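Local coordinates for insecticidal crystal protein Cry7Cal (Bacillus thuringiensis, PDB 5ZI1), which is an insecticidal delta endotoxin active against a locust, its central beta-sheet domain probably taking part in receptor binding as in the wider family, at residues E265-D270 with N364-W369; D310-W315 with N396-S401. One frame throughout, in Å; residues are numbered along the deposited sequence.

Contact 1 (E265-D270 with N364-W369); sequences ETKYPD and NKSATW
Pro-269 lies alongside the indole of Trp-369, the two side chains running past each other in opposite directions, at one end of the central beta-sheet domain of this three-domain Cry toxin. The loop 265-270 here packs against the end of strand 352-365 and the turn that leads into strand 369-382. With CG of Trp-369 anti to its own backbone N (chi1 -166°), the indole swings back beside the proline. Pro-269 CG meets it obliquely, 3.6 Å from Trp-369 CZ2, while Asp-270 O sits in the ring plane at its edge. Lys-365 CD lies over the centre of one indole face, 3.7 Å above the plane; Lys-365 CB also touches Pro-269 CD at 3.9 Å, the two side chains meeting at about a right angle. A single backbone hydrogen bond joins the segments, from Lys-365 N to Lys-267 O (2.9 Å). Next to this bond the methylenes of Lys-267 cross Asn-364 at a slant, with CE 3.2 Å from ND2. CG of Lys-267 in turn covers one face of the Tyr-268 ring, whose hydroxyl bonds to Asp-310. Ser-366 OG, also bonded to Asn-309, donates to Asn-364 OD1 (2.8 Å), the other end of the amide, tilted 25° from the carbonyl plane. A water bridges the segments, donating to Pro-269 O and accepting from Trp-369 NE1 at 3.1 Å.

Contact 2 (D310-W315 with N396-S401); sequences DRFAIW and NNIPSS
Asn-397 turns its side-chain amide back onto the backbone of Arg-311 and, with Ile-398 and Asp-310, accounts for much of the buried surface. Its OD1 accepts from Arg-311 N at 2.7 Å in a nearly straight bond (171° at the hydrogen), although the donor is tilted 35° from the carbonyl plane of the amide. The Asn-397 backbone N returns a bond to Arg-311 O, 3.0 Å away, so one asparagine holds both the N-H and the C=O of Arg-311. With chi1 at 68°, CG of Asn-397 stands between its own backbone N and carbonyl carbon, which folds the amide back over the backbone of Arg-311; ND2 then lies beside Arg-311 CB. The neighbouring pair, Phe-312 and Asn-396, forms a single beta bridge. In the antiparallel sheets of the central Cry domain, this is where the start of strand 312-324 meets the loop between strands 387-393 and 404-407. That loop is shaped by an Asx turn, in which Asn-396 OD1 accepts from Ile-398 N (2.9 Å). The CG1-CD1 branch of Ile-398 reaches across to Asp-310 and Phe-312: CG1 lies 3.7 Å from Asp-310 CB, the side chains crossing at about a right angle, and CD1 reaches Phe-312 CD2 at 3.6 Å, oblique to the ring. Asp-310 CB itself sits in plane at the edge of that phenyl ring. The carboxylate of Asp-310 is shared: OD2 has Tyr-268 as its partner, while OD1 accepts a hydrogen bond from a water whose oxygen is 2.8 Å from Asn-397 O, to which it also donates.

From the N terminus the chain passes through the helical domain into the central beta domain, where 265-270 comes first and 310-315 follows at the start of strand 312-324. It then reaches 364-369, closing the loop of contact 1 across 93 intervening residues, and finally 396-401, closing that of contact 2. The two loops cross, since their segments alternate along the chain. Contact 1 ties the loop before helix 279-286 to the turn between strands 352-365 and 369-382; contact 2 joins the start of strand 312-324, in one four-stranded antiparallel sheet, to the loop between strands 387-393 and 404-407 of another. Their centres are 12 Å apart, and they touch directly through Tyr-268 with Asp-310 and Asn-364 with Phe-312.

Contact 1 (E265-D270 with N364-W369)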
loop_
_atom_site.group_PDB
_atom_site.type_symbol
_atom_site.label_atom_id
_atom_site.label_comp_id
_atom_site.label_asym_id
_atom_site.label_seq_id
_atom_site.Cartn_x
_atom_site.Cartn_y
_atom_site.Cartn_z
ATOM N N GLU A 265 24.406 -27.221 1.704
ATOM C CA GLU A 265 24.968 -28.560 1.749
ATOM C C GLU A 265 24.017 -29.461 0.979
ATOM O O GLU A 265 22.816 -29.192 0.912
ATOM C CB GLU A 265 25.155 -29.058 3.203
ATOM C CG GLU A 265 26.210 -28.267 3.957
ATOM C CD GLU A 265 26.222 -28.539 5.441
ATOM O OE1 GLU A 265 25.547 -29.493 5.885
ATOM O OE2 GLU A 265 26.907 -27.786 6.170
ATOM N N THR A 266 24.556 -30.523 0.377
ATOM C CA THR A 266 23.731 -31.328 -0.519
ATOM C C THR A 266 22.488 -31.862 0.181
ATOM O O THR A 266 21.461 -32.081 -0.469
ATOM C CB THR A 266 24.536 -32.486 -1.110
ATOM O OG1 THR A 266 24.555 -33.574 -0.183
ATOM C CG2 THR A 266 25.955 -32.055 -1.409
ATOM N N LYS A 267 22.547 -32.054 1.502
ATOM C CA LYS A 267 21.389 -32.572 2.220
ATOM C C LYS A 267 20.420 -31.460 2.616
ATOM O O LYS A 267 19.207 -31.689 2.706
ATOM C CB LYS A 267 21.850 -33.335 3.458
ATOM C CG LYS A 267 20.765 -34.086 4.162
ATOM C CD LYS A 267 21.340 -35.307 4.873
ATOM C CE LYS A 267 20.634 -35.528 6.195
ATOM N NZ LYS A 267 21.285 -36.592 7.050
ATOM N N TYR A 268 20.931 -30.262 2.863
ATOM C CA TYR A 268 20.114 -29.123 3.264
ATOM C C TYR A 268 20.182 -28.023 2.199
ATOM O O TYR A 268 20.698 -26.932 2.452
ATOM C CB TYR A 268 20.587 -28.622 4.624
ATOM C CG TYR A 268 20.597 -29.708 5.681
ATOM C CD1 TYR A 268 19.408 -30.224 6.173
ATOM C CD2 TYR A 268 21.793 -30.224 6.183
ATOM C CE1 TYR A 268 19.395 -31.215 7.124
ATOM C CE2 TYR A 268 21.795 -31.215 7.144
ATOM C CZ TYR A 268 20.593 -31.708 7.611
ATOM O OH TYR A 268 20.565 -32.701 8.566
ATOM N N PRO A 269 19.692 -28.280 0.994
ATOM C CA PRO A 269 19.803 -27.261 -0.063
ATOM C C PRO A 269 18.825 -26.116 0.162
ATOM O O PRO A 269 17.890 -26.201 0.967
ATOM C CB PRO A 269 19.476 -28.032 -1.351
ATOM C CG PRO A 269 18.537 -29.111 -0.892
ATOM C CD PRO A 269 18.913 -29.448 0.549
ATOM N N ASP A 270 19.088 -25.010 -0.537
ATOM C CA ASP A 270 18.090 -23.953 -0.668
ATOM C C ASP A 270 16.817 -24.500 -1.305
ATOM O O ASP A 270 16.852 -25.357 -2.191
ATOM C CB ASP A 270 18.622 -22.803 -1.514
ATOM C CG ASP A 270 19.726 -22.024 -0.825
ATOM O OD1 ASP A 270 19.972 -22.265 0.370
ATOM O OD2 ASP A 270 20.343 -21.156 -1.484
ATOM N N ASN A 364 15.154 -31.429 3.977
ATOM C CA ASN A 364 16.005 -32.604 3.889
ATOM C C ASN A 364 15.883 -33.184 2.494
ATOM O O ASN A 364 14.769 -33.476 2.046
ATOM C CB ASN A 364 15.610 -33.652 4.919
ATOM C CG ASN A 364 16.515 -34.848 4.867
ATOM O OD1 ASN A 364 16.277 -35.801 4.122
ATOM N ND2 ASN A 364 17.582 -34.796 5.642
ATOM N N LYS A 365 17.016 -33.357 1.812
ATOM C CA LYS A 365 17.042 -33.960 0.483
ATOM C C LYS A 365 17.873 -35.236 0.547
ATOM O O LYS A 365 19.093 -35.181 0.708
ATOM C CB LYS A 365 17.594 -32.995 -0.562
ATOM C CG LYS A 365 17.429 -33.500 -1.981
ATOM C CD LYS A 365 17.930 -32.465 -2.981
ATOM C CE LYS A 365 17.527 -32.806 -4.407
ATOM N NZ LYS A 365 18.301 -33.946 -4.963
ATOM N N SER A 366 17.205 -36.378 0.398
ATOM C CA SER A 366 17.846 -37.685 0.435
ATOM C C SER A 366 17.283 -38.570 -0.671
ATOM O O SER A 366 17.648 -38.420 -1.841
ATOM C CB SER A 366 17.647 -38.334 1.808
ATOM O OG SER A 366 18.116 -37.475 2.839
ATOM N N ALA A 367 16.407 -39.509 -0.314
ATOM C CA ALA A 367 15.697 -40.238 -1.353
ATOM C C ALA A 367 14.598 -39.377 -1.951
ATOM O O ALA A 367 14.242 -39.558 -3.119
ATOM C CB ALA A 367 15.109 -41.535 -0.803
ATOM N N THR A 368 14.046 -38.455 -1.159
ATOM C CA THR A 368 13.095 -37.456 -1.615
ATOM C C THR A 368 13.465 -36.132 -0.966
ATOM O O THR A 368 14.406 -36.052 -0.172
ATOM C CB THR A 368 11.651 -37.853 -1.295
ATOM O OG1 THR A 368 10.762 -36.925 -1.926
ATOM C CG2 THR A 368 11.405 -37.849 0.207
ATOM N N TRP A 369 12.726 -35.077 -1.311
ATOM C CA TRP A 369 13.098 -33.710 -0.960
ATOM C C TRP A 369 11.971 -33.107 -0.126
ATOM O O TRP A 369 10.897 -32.799 -0.652
ATOM C CB TRP A 369 13.379 -32.912 -2.233
ATOM C CG TRP A 369 14.078 -31.611 -2.028
ATOM C CD1 TRP A 369 14.337 -30.998 -0.839
ATOM C CD2 TRP A 369 14.608 -30.752 -3.051
ATOM N NE1 TRP A 369 14.997 -29.810 -1.056
ATOM C CE2 TRP A 369 15.170 -29.634 -2.407
ATOM C CE3 TRP A 369 14.659 -30.819 -4.448
ATOM C CZ2 TRP A 369 15.774 -28.588 -3.113
ATOM C CZ3 TRP A 369 15.271 -29.782 -5.147
ATOM C CH2 TRP A 369 15.821 -28.687 -4.479
HETATM O O HOH W 1 15.357 -27.160 0.415
#

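Contact 2 (D310-W315 with N396-S401)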
loop_
_atom_site.group_PDB
_atom_site.type_symbol
_atom_site.label_atom_id
_atom_site.label_comp_id
_atom_site.label_asym_id
_atom_site.label_seq_id
_atom_site.Cartn_x
_atom_site.Cartn_y
_atom_site.Cartn_z
ATOM N N ASP A 310 17.309 -37.700 9.688
ATOM C CA ASP A 310 16.675 -36.815 10.652
ATOM C C ASP A 310 15.194 -37.160 10.735
ATOM O O ASP A 310 14.637 -37.831 9.854
ATOM C CB ASP A 310 16.789 -35.356 10.231
ATOM C CG ASP A 310 18.184 -34.980 9.776
ATOM O OD1 ASP A 310 19.167 -35.235 10.503
ATOM O OD2 ASP A 310 18.276 -34.378 8.679
ATOM N N ARG A 311 14.542 -36.667 11.782
ATOM C CA ARG A 311 13.098 -36.817 11.923
ATOM C C ARG A 311 12.507 -35.447 12.232
ATOM O O ARG A 311 13.092 -34.681 13.001
ATOM C CB ARG A 311 12.744 -37.882 13.003
ATOM C CG ARG A 311 11.456 -37.640 13.810
ATOM C CD ARG A 311 11.099 -38.880 14.696
ATOM N NE ARG A 311 10.547 -39.974 13.871
ATOM C CZ ARG A 311 9.283 -40.399 13.912
ATOM N NH1 ARG A 311 8.430 -39.825 14.753
ATOM N NH2 ARG A 311 8.877 -41.394 13.120
ATOM N N PHE A 312 11.381 -35.117 11.596
ATOM C CA PHE A 312 10.851 -33.754 11.627
ATOM C C PHE A 312 9.487 -33.722 10.968
ATOM O O PHE A 312 9.210 -34.498 10.050
ATOM C CB PHE A 312 11.768 -32.769 10.903
ATOM C CG PHE A 312 12.093 -33.188 9.512
ATOM C CD1 PHE A 312 11.254 -32.843 8.452
ATOM C CD2 PHE A 312 13.229 -33.956 9.261
ATOM C CE1 PHE A 312 11.542 -33.250 7.166
ATOM C CE2 PHE A 312 13.533 -34.353 7.967
ATOM C CZ PHE A 312 12.681 -34.004 6.912
ATOM N N ALA A 313 8.651 -32.797 11.427
ATOM C CA ALA A 313 7.337 -32.625 10.836
ATOM C C ALA A 313 7.431 -31.754 9.586
ATOM O O ALA A 313 8.344 -30.936 9.445
ATOM C CB ALA A 313 6.376 -32.012 11.849
ATOM N N ILE A 314 6.494 -31.989 8.657
ATOM C CA ILE A 314 6.282 -31.191 7.457
ATOM C C ILE A 314 4.782 -30.978 7.329
ATOM O O ILE A 314 3.986 -31.848 7.695
ATOM C CB ILE A 314 6.817 -31.866 6.171
ATOM C CG1 ILE A 314 6.046 -33.164 5.903
ATOM C CG2 ILE A 314 8.330 -32.114 6.233
ATOM C CD1 ILE A 314 6.367 -33.823 4.572
ATOM N N TRP A 315 4.389 -29.821 6.785
ATOM C CA TRP A 315 2.962 -29.576 6.602
ATOM C C TRP A 315 2.436 -30.474 5.500
ATOM O O TRP A 315 3.081 -30.646 4.469
ATOM C CB TRP A 315 2.659 -28.118 6.221
ATOM C CG TRP A 315 3.108 -27.068 7.173
ATOM C CD1 TRP A 315 3.982 -27.214 8.203
ATOM C CD2 TRP A 315 2.714 -25.695 7.172
ATOM N NE1 TRP A 315 4.160 -26.017 8.847
ATOM C CE2 TRP A 315 3.384 -25.069 8.238
ATOM C CE3 TRP A 315 1.846 -24.939 6.384
ATOM C CZ2 TRP A 315 3.229 -23.721 8.527
ATOM C CZ3 TRP A 315 1.688 -23.599 6.675
ATOM C CH2 TRP A 315 2.375 -23.003 7.735
ATOM N N ASN A 396 11.336 -32.098 15.499
ATOM C CA ASN A 396 12.431 -31.671 14.646
ATOM C C ASN A 396 13.747 -31.929 15.369
ATOM O O ASN A 396 14.049 -31.282 16.377
ATOM C CB ASN A 396 12.271 -30.188 14.273
ATOM C CG ASN A 396 13.467 -29.640 13.550
ATOM O OD1 ASN A 396 14.261 -30.389 12.969
ATOM N ND2 ASN A 396 13.616 -28.320 13.580
ATOM N N ASN A 397 14.526 -32.886 14.879
ATOM C CA ASN A 397 15.838 -33.156 15.446
ATOM C C ASN A 397 16.955 -32.777 14.487
ATOM O O ASN A 397 18.086 -33.262 14.638
ATOM C CB ASN A 397 15.965 -34.625 15.879
ATOM C CG ASN A 397 15.972 -35.606 14.706
ATOM O OD1 ASN A 397 16.094 -35.232 13.525
ATOM N ND2 ASN A 397 15.855 -36.883 15.035
ATOM N N ILE A 398 16.652 -31.949 13.484
ATOM C CA ILE A 398 17.721 -31.418 12.630
ATOM C C ILE A 398 18.553 -30.441 13.448
ATOM O O ILE A 398 17.977 -29.610 14.172
ATOM C CB ILE A 398 17.138 -30.738 11.389
ATOM C CG1 ILE A 398 16.219 -31.683 10.629
ATOM C CG2 ILE A 398 18.245 -30.301 10.456
ATOM C CD1 ILE A 398 15.241 -30.955 9.735
ATOM N N PRO A 399 19.885 -30.525 13.407
ATOM C CA PRO A 399 20.707 -29.571 14.160
ATOM C C PRO A 399 20.333 -28.138 13.812
ATOM O O PRO A 399 20.053 -27.811 12.653
ATOM C CB PRO A 399 22.137 -29.902 13.720
ATOM C CG PRO A 399 22.083 -31.297 13.225
ATOM C CD PRO A 399 20.702 -31.504 12.670
ATOM N N SER A 400 20.330 -27.285 14.842
ATOM C CA SER A 400 19.847 -25.918 14.700
ATOM C C SER A 400 20.609 -25.152 13.636
ATOM O O SER A 400 20.027 -24.295 12.958
ATOM C CB SER A 400 19.953 -25.200 16.035
ATOM O OG SER A 400 19.105 -25.832 16.967
ATOM N N SER A 401 21.903 -25.438 13.480
ATOM C CA SER A 401 22.713 -24.756 12.482
ATOM C C SER A 401 22.378 -25.200 11.066
ATOM O O SER A 401 22.905 -24.619 10.113
ATOM C CB SER A 401 24.199 -24.984 12.755
ATOM O OG SER A 401 24.580 -26.307 12.424
HETATM O O HOH W 2 19.689 -35.262 13.481
#